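Side-chain contacts in KaiC-like domain-containing protein (Pyrococcus horikoshii, PDB 3BS4), which is of unknown function but has a KaiC-like domain, probably of RecA-like fold, that binds an unidentified peptide in the crystal: residues 27-30 with 31-34; 126-129 with 130-134; 192-195 with 196-199. All blocks are in the same frame, centred on the assembly; numbering follows the deposited sequence.

Contacts 1 and 3 are neighbours: their centres lie about 16 Å apart and their nearest atoms about 4 Å apart, without touching. Contact 1 lies in the loop after strand 22-27, and contact 3 in the loop after the adjacent parallel strand 184-190 and the first turn of helix 195-204. Trp-189 is bonded to both, by its backbone to Glu-27 of contact 1 and by its indole NH to Val-192 O of contact 3. Contact 2 lies on the opposite side of the chain's centre, about 36 Å centre to centre from either, at the end of helix 115-132. It meets the bound peptide through Lys-127 and His-126. All three are local, between residues a few places apart.

Contact 1: residues 27-30 with 31-34; sequences EEDA and SSRG
Ser-32 turns back to Asp-29, and two of its donors grip the same backbone oxygen. The hydroxyl OG lies 2.8 Å from Asp-29 O and meets it nearly head-on, with a C=O...OG angle of 163°. The amide Ser-32 N reaches Asp-29 O at 3.1 Å from well above the carbonyl plane. Ser-32 OG stands between its own backbone N and carbonyl carbon (chi1 72°), which turns it inward to this oxygen. It also takes a weak bond from Gly-34 N at 3.4 Å and is hydrogen-bonded to Thr-211 on the neighbouring strand. Glu-27 closes this packed interior from the strand side: its CG lies 3.3 Å from Ser-32 OG. The carboxylate then runs on to OE2, 3.1 Å from Gly-34 N but badly angled for a bond there; OE2 instead accepts from Lys-35 N. The turn joins strand 22-27 to helix 34-47, the position of the P-loop in RecA-like domains, though the GxxxxGK[ST] motif is not kept; the Glu-27 carboxylate lies at the helix start, probably near where such a loop would hold a phosphate. A helix start of this kind would probably favour the negative charge on Glu-27. Farther round the turn, Asp-29 OD2 makes a weak bond to Ser-32 N at 3.0 Å, and Ser-213 also bonds to OD2. The outer side is looser. Ala-30 and Ser-31 are exposed, and in the 3-10 turn of residues 30-32, Arg-33 N donates to Ala-30 O at 3.2 Å. Arg-33, at the N-cap position with a positive phi of 59°, forms a salt bridge with Asp-36 and a cation-pi contact with Phe-243.

Contact 2: residues 126-129 with 130-134; sequences HKKV and WMDLN
The last turns of helix 115-132 bring His-126 and Lys-127 against Trp-130, just before the helix ends in a Schellman motif. His-126 O lies 3.4 Å above one face of the Trp-130 ring, offset toward its rim, and His-126 CB lies over the same face, 4.2 Å from Trp-130 CZ3. The same carbonyl accepts Trp-130 N in a nearly straight bond (N-H...O 169°), so one oxygen both holds the backbone and lies over the indole. The Lys-127 chain passes the indole at a slant, CG 4.1 Å from Trp-130 CE3, and its extended form carries NZ to hydrogen bonds with Ala-176 O and Pro-181 O of the chain and with the backbone of the bound peptide. The indole NE1 is held by His-82 O, which helps to fix the ring's rotation. The His-126 ring meets an aromatic side chain of the peptide and, edge-to-face, Trp-104. On the exposed side, Lys-128 NZ and Asp-132 OD1 are 4.8 Å apart, too far for a salt bridge; water 1 joins them, accepting from Lys-128 NZ at 2.6 Å and donating to Asp-132 OD1 at 2.7 Å. Val-129 and Leu-133 lie side by side and point the same way, CG1 to CD1 4.0 Å. Asn-134, with its positive phi of 61°, leaves the helix and donates its N to Met-131 O, part of the Schellman motif that typically closes an alpha-helix.

Contact 3: residues 192-195 with 196-199; sequences VKDK and RVLL
Asp-194 and Val-197 make the capping hydrogen bond at the start of helix 195-204. OD2 of Asp-194 accepts Val-197 N at 2.9 Å through its anti lone pair, the one turned away from OD1. With CG opposite the backbone N (chi1 -173°), the carboxylate leans over the first turn, where the positive end of the helix dipole would probably help to stabilise its charge. The methyl Val-197 CG2 packs beside the capping oxygen, 3.3 Å from Asp-194 OD2, the two side chains crossing at about a right angle. Two backbone bonds continue the helix: Asp-194 O takes Leu-198 N at 3.0 Å in the carbonyl plane, and Lys-195 O takes Leu-199 N at 2.8 Å. Through water, the other carboxylate oxygen is tied to the side chain of Arg-196, two residues on: water 2 donates to Asp-194 OD1 at 2.7 Å and accepts from Arg-196 NH2, lying in the guanidinium plane at its edge. Direct charge attraction is looser, since Asp-194 OD2 is 4.5 Å from Arg-196 NE and well out of that plane; the salt bridge of Arg-196 NH2 is with Glu-158. Among apolar contacts, Val-192 CG1 meets Leu-198 CD2 at 4.1 Å, also roughly perpendicular, and Val-197 packs on Leu-161 and Leu-164 of helix 157-173. The whole is a classic aspartate N-cap, here starting the helix that follows strand 184-190.

Contact 1: residues 27-30 with 31-34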
loop_
_atom_site.group_PDB
_atom_site.type_symbol
_atom_site.label_atom_id
_atom_site.label_comp_id
_atom_site.label_asym_id
_atom_site.label_seq_id
_atom_site.Cartn_x
_atom_site.Cartn_y
_atom_site.Cartn_z
ATOM N N GLU A 27 -8.422 -0.828 7.388
ATOM C CA GLU A 27 -8.311 -0.556 8.830
ATOM C C GLU A 27 -9.618 0.138 9.220
ATOM O O GLU A 27 -9.757 1.347 9.019
ATOM C CB GLU A 27 -7.082 0.317 9.144
ATOM C CG GLU A 27 -6.946 0.607 10.651
ATOM C CD GLU A 27 -5.929 1.694 10.998
ATOM O OE1 GLU A 27 -6.214 2.881 10.703
ATOM O OE2 GLU A 27 -4.868 1.394 11.606
ATOM N N GLU A 28 -10.586 -0.626 9.714
ATOM C CA GLU A 28 -11.936 -0.079 9.941
ATOM C C GLU A 28 -11.973 1.004 11.041
ATOM O O GLU A 28 -12.762 1.970 10.972
ATOM C CB GLU A 28 -12.911 -1.210 10.243
ATOM C CG GLU A 28 -14.364 -0.780 10.272
ATOM C CD GLU A 28 -15.270 -1.958 10.534
ATOM O OE1 GLU A 28 -15.128 -2.600 11.598
ATOM O OE2 GLU A 28 -16.114 -2.250 9.664
ATOM N N ASP A 29 -11.140 0.830 12.060
ATOM C CA ASP A 29 -10.986 1.848 13.107
ATOM C C ASP A 29 -9.528 2.021 13.505
ATOM O O ASP A 29 -8.723 1.077 13.433
ATOM C CB ASP A 29 -11.850 1.531 14.324
ATOM C CG ASP A 29 -11.434 0.255 15.016
ATOM O OD1 ASP A 29 -12.068 -0.788 14.751
ATOM O OD2 ASP A 29 -10.469 0.300 15.809
ATOM N N ALA A 30 -9.178 3.230 13.946
ATOM C CA ALA A 30 -7.805 3.560 14.206
ATOM C C ALA A 30 -7.189 2.745 15.334
ATOM O O ALA A 30 -6.011 2.434 15.276
ATOM C CB ALA A 30 -7.639 5.086 14.484
ATOM N N SER A 31 -7.991 2.396 16.341
ATOM C CA SER A 31 -7.475 1.655 17.495
ATOM C C SER A 31 -6.990 0.273 17.090
ATOM O O SER A 31 -6.157 -0.309 17.768
ATOM C CB SER A 31 -8.541 1.527 18.598
ATOM O OG SER A 31 -8.938 2.814 19.047
ATOM N N SER A 32 -7.483 -0.248 15.970
ATOM C CA SER A 32 -7.065 -1.606 15.564
ATOM C C SER A 32 -5.590 -1.694 15.176
ATOM O O SER A 32 -5.014 -2.785 15.166
ATOM C CB SER A 32 -7.928 -2.114 14.409
ATOM O OG SER A 32 -7.614 -1.437 13.194
ATOM N N ARG A 33 -4.998 -0.556 14.809
ATOM C CA ARG A 33 -3.609 -0.512 14.358
ATOM C C ARG A 33 -3.333 -1.392 13.131
ATOM O O ARG A 33 -2.213 -1.847 12.930
ATOM C CB ARG A 33 -2.650 -0.848 15.504
ATOM C CG ARG A 33 -2.603 0.253 16.552
ATOM C CD ARG A 33 -1.740 -0.126 17.746
ATOM N NE ARG A 33 -0.343 -0.347 17.364
ATOM C CZ ARG A 33 0.578 -0.891 18.153
ATOM N NH1 ARG A 33 0.271 -1.276 19.390
ATOM N NH2 ARG A 33 1.809 -1.052 17.697
ATOM N N GLY A 34 -4.351 -1.621 12.298
ATOM C CA GLY A 34 -4.131 -2.328 11.033
ATOM C C GLY A 34 -3.075 -1.652 10.168
ATOM O O GLY A 34 -2.354 -2.299 9.420
#

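Contact 2: residues 126-129 with 130-134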
loop_
_atom_site.group_PDB
_atom_site.type_symbol
_atom_site.label_atom_id
_atom_site.label_comp_id
_atom_site.label_asym_id
_atom_site.label_seq_id
_atom_site.Cartn_x
_atom_site.Cartn_y
_atom_site.Cartn_z
ATOM N N HIS A 126 10.526 5.496 -12.660
ATOM C CA HIS A 126 11.152 4.639 -11.628
ATOM C C HIS A 126 11.574 3.323 -12.220
ATOM O O HIS A 126 12.639 2.787 -11.894
ATOM C CB HIS A 126 10.179 4.190 -10.527
ATOM C CG HIS A 126 9.449 5.275 -9.825
ATOM N ND1 HIS A 126 9.891 6.576 -9.770
ATOM C CD2 HIS A 126 8.306 5.231 -9.099
ATOM C CE1 HIS A 126 9.039 7.292 -9.054
ATOM N NE2 HIS A 126 8.072 6.499 -8.635
ATOM N N LYS A 127 10.689 2.738 -13.021
ATOM C CA LYS A 127 10.930 1.396 -13.521
ATOM C C LYS A 127 12.049 1.426 -14.556
ATOM O O LYS A 127 12.771 0.451 -14.707
ATOM C CB LYS A 127 9.665 0.802 -14.143
ATOM C CG LYS A 127 8.616 0.440 -13.104
ATOM C CD LYS A 127 7.577 -0.491 -13.695
ATOM C CE LYS A 127 6.451 -0.798 -12.687
ATOM N NZ LYS A 127 5.431 -1.664 -13.348
ATOM N N LYS A 128 12.183 2.543 -15.273
ATOM C CA LYS A 128 13.302 2.671 -16.240
ATOM C C LYS A 128 14.635 2.670 -15.496
ATOM O O LYS A 128 15.612 2.059 -15.959
ATOM C CB LYS A 128 13.151 3.932 -17.095
ATOM C CG LYS A 128 14.125 4.048 -18.279
ATOM C CD LYS A 128 13.847 5.334 -19.079
ATOM C CE LYS A 128 14.624 5.370 -20.394
ATOM N NZ LYS A 128 14.414 4.107 -21.170
ATOM N N VAL A 129 14.685 3.349 -14.352
ATOM C CA VAL A 129 15.902 3.337 -13.528
ATOM C C VAL A 129 16.196 1.907 -13.056
ATOM O O VAL A 129 17.325 1.414 -13.190
ATOM C CB VAL A 129 15.837 4.309 -12.317
ATOM C CG1 VAL A 129 17.099 4.223 -11.477
ATOM C CG2 VAL A 129 15.605 5.748 -12.781
ATOM N N TRP A 130 15.193 1.241 -12.484
ATOM C CA TRP A 130 15.393 -0.124 -12.011
ATOM C C TRP A 130 15.853 -1.035 -13.124
ATOM O O TRP A 130 16.732 -1.890 -12.915
ATOM C CB TRP A 130 14.102 -0.678 -11.405
ATOM C CG TRP A 130 13.798 -0.119 -10.039
ATOM C CD1 TRP A 130 14.696 0.220 -9.076
ATOM C CD2 TRP A 130 12.499 0.099 -9.471
ATOM N NE1 TRP A 130 14.042 0.655 -7.942
ATOM C CE2 TRP A 130 12.690 0.589 -8.160
ATOM C CE3 TRP A 130 11.193 -0.068 -9.948
ATOM C CZ2 TRP A 130 11.625 0.922 -7.318
ATOM C CZ3 TRP A 130 10.134 0.268 -9.110
ATOM C CH2 TRP A 130 10.358 0.750 -7.812
ATOM N N MET A 131 15.252 -0.887 -14.303
ATOM C CA MET A 131 15.609 -1.764 -15.428
ATOM C C MET A 131 17.042 -1.461 -15.911
ATOM O O MET A 131 17.832 -2.392 -16.163
ATOM C CB MET A 131 14.604 -1.662 -16.587
ATOM C CG MET A 131 14.873 -2.683 -17.711
ATOM S SD MET A 131 14.754 -4.450 -17.255
ATOM C CE MET A 131 13.013 -4.485 -16.884
ATOM N N ASP A 132 17.365 -0.172 -16.032
ATOM C CA ASP A 132 18.726 0.210 -16.468
ATOM C C ASP A 132 19.792 -0.399 -15.549
ATOM O O ASP A 132 20.834 -0.865 -16.016
ATOM C CB ASP A 132 18.901 1.720 -16.524
ATOM C CG ASP A 132 18.239 2.365 -17.737
ATOM O OD1 ASP A 132 17.626 1.669 -18.588
ATOM O OD2 ASP A 132 18.327 3.604 -17.835
ATOM N N LEU A 133 19.538 -0.376 -14.246
ATOM C CA LEU A 133 20.490 -0.899 -13.272
ATOM C C LEU A 133 20.401 -2.413 -13.085
ATOM O O LEU A 133 21.175 -2.996 -12.308
ATOM C CB LEU A 133 20.342 -0.154 -11.940
ATOM C CG LEU A 133 20.458 1.376 -11.977
ATOM C CD1 LEU A 133 20.326 1.979 -10.552
ATOM C CD2 LEU A 133 21.796 1.862 -12.613
ATOM N N ASN A 134 19.453 -3.032 -13.795
ATOM C CA ASN A 134 19.174 -4.483 -13.704
ATOM C C ASN A 134 18.753 -4.917 -12.301
ATOM O O ASN A 134 19.111 -6.003 -11.819
ATOM C CB ASN A 134 20.356 -5.342 -14.213
ATOM C CG ASN A 134 19.953 -6.784 -14.458
ATOM O OD1 ASN A 134 18.942 -7.055 -15.116
ATOM N ND2 ASN A 134 20.721 -7.717 -13.912
HETATM O O HOH W 1 16.746 3.147 -20.677
#

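Contact 3: residues 192-195 with 196-199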
loop_
_atom_site.group_PDB
_atom_site.type_symbol
_atom_site.label_atom_id
_atom_site.label_comp_id
_atom_site.label_asym_id
_atom_site.label_seq_id
_atom_site.Cartn_x
_atom_site.Cartn_y
_atom_site.Cartn_z
ATOM N N VAL A 192 -14.070 4.411 7.384
ATOM C CA VAL A 192 -15.122 4.051 6.436
ATOM C C VAL A 192 -15.192 5.174 5.426
ATOM O O VAL A 192 -14.755 5.009 4.271
ATOM C CB VAL A 192 -16.479 3.783 7.148
ATOM C CG1 VAL A 192 -17.529 3.350 6.144
ATOM C CG2 VAL A 192 -16.278 2.702 8.222
ATOM N N LYS A 193 -15.697 6.327 5.878
ATOM C CA LYS A 193 -15.662 7.604 5.142
ATOM C C LYS A 193 -16.661 7.726 3.988
ATOM O O LYS A 193 -17.426 8.702 3.935
ATOM C CB LYS A 193 -14.247 7.955 4.671
ATOM C CG LYS A 193 -13.244 8.079 5.824
ATOM C CD LYS A 193 -11.859 8.477 5.351
ATOM C CE LYS A 193 -10.963 8.880 6.542
ATOM N NZ LYS A 193 -10.979 7.900 7.664
ATOM N N ASP A 194 -16.630 6.778 3.055
ATOM C CA ASP A 194 -17.643 6.723 1.993
ATOM C C ASP A 194 -17.860 5.289 1.562
ATOM O O ASP A 194 -16.961 4.655 1.018
ATOM C CB ASP A 194 -17.253 7.575 0.787
ATOM C CG ASP A 194 -18.378 7.667 -0.238
ATOM O OD1 ASP A 194 -19.197 8.607 -0.145
ATOM O OD2 ASP A 194 -18.483 6.762 -1.099
ATOM N N LYS A 195 -19.066 4.781 1.790
ATOM C CA LYS A 195 -19.337 3.373 1.539
ATOM C C LYS A 195 -19.264 3.009 0.064
ATOM O O LYS A 195 -18.857 1.884 -0.283
ATOM C CB LYS A 195 -20.688 2.964 2.123
ATOM C CG LYS A 195 -20.758 3.039 3.656
ATOM C CD LYS A 195 -21.892 2.175 4.221
ATOM C CE LYS A 195 -23.265 2.575 3.678
ATOM N NZ LYS A 195 -24.221 1.420 3.715
ATOM N N ARG A 196 -19.661 3.942 -0.810
ATOM C CA ARG A 196 -19.606 3.675 -2.253
ATOM C C ARG A 196 -18.180 3.529 -2.743
ATOM O O ARG A 196 -17.878 2.651 -3.552
ATOM C CB ARG A 196 -20.301 4.764 -3.062
ATOM C CG ARG A 196 -21.800 4.750 -2.904
ATOM C CD ARG A 196 -22.447 5.635 -3.960
ATOM N NE ARG A 196 -22.009 7.020 -3.828
ATOM C CZ ARG A 196 -22.031 7.912 -4.814
ATOM N NH1 ARG A 196 -22.466 7.575 -6.024
ATOM N NH2 ARG A 196 -21.608 9.142 -4.588
ATOM N N VAL A 197 -17.301 4.403 -2.280
ATOM C CA VAL A 197 -15.902 4.303 -2.709
ATOM C C VAL A 197 -15.271 3.033 -2.131
ATOM O O VAL A 197 -14.513 2.321 -2.804
ATOM C CB VAL A 197 -15.067 5.552 -2.331
ATOM C CG1 VAL A 197 -13.625 5.374 -2.831
ATOM C CG2 VAL A 197 -15.708 6.833 -2.885
ATOM N N LEU A 198 -15.598 2.729 -0.879
ATOM C CA LEU A 198 -15.116 1.505 -0.269
ATOM C C LEU A 198 -15.599 0.267 -1.018
ATOM O O LEU A 198 -14.867 -0.702 -1.171
ATOM C CB LEU A 198 -15.560 1.473 1.191
ATOM C CG LEU A 198 -14.899 0.554 2.201
ATOM C CD1 LEU A 198 -13.371 0.616 2.190
ATOM C CD2 LEU A 198 -15.458 0.945 3.580
ATOM N N LEU A 199 -16.835 0.305 -1.524
ATOM C CA LEU A 199 -17.354 -0.788 -2.345
ATOM C C LEU A 199 -16.496 -1.012 -3.595
ATOM O O LEU A 199 -16.197 -2.146 -3.961
ATOM C CB LEU A 199 -18.780 -0.456 -2.776
ATOM C CG LEU A 199 -19.818 -1.544 -2.979
ATOM C CD1 LEU A 199 -19.885 -2.522 -1.782
ATOM C CD2 LEU A 199 -21.178 -0.874 -3.226
HETATM O O HOH W 2 -21.216 9.102 -1.813
#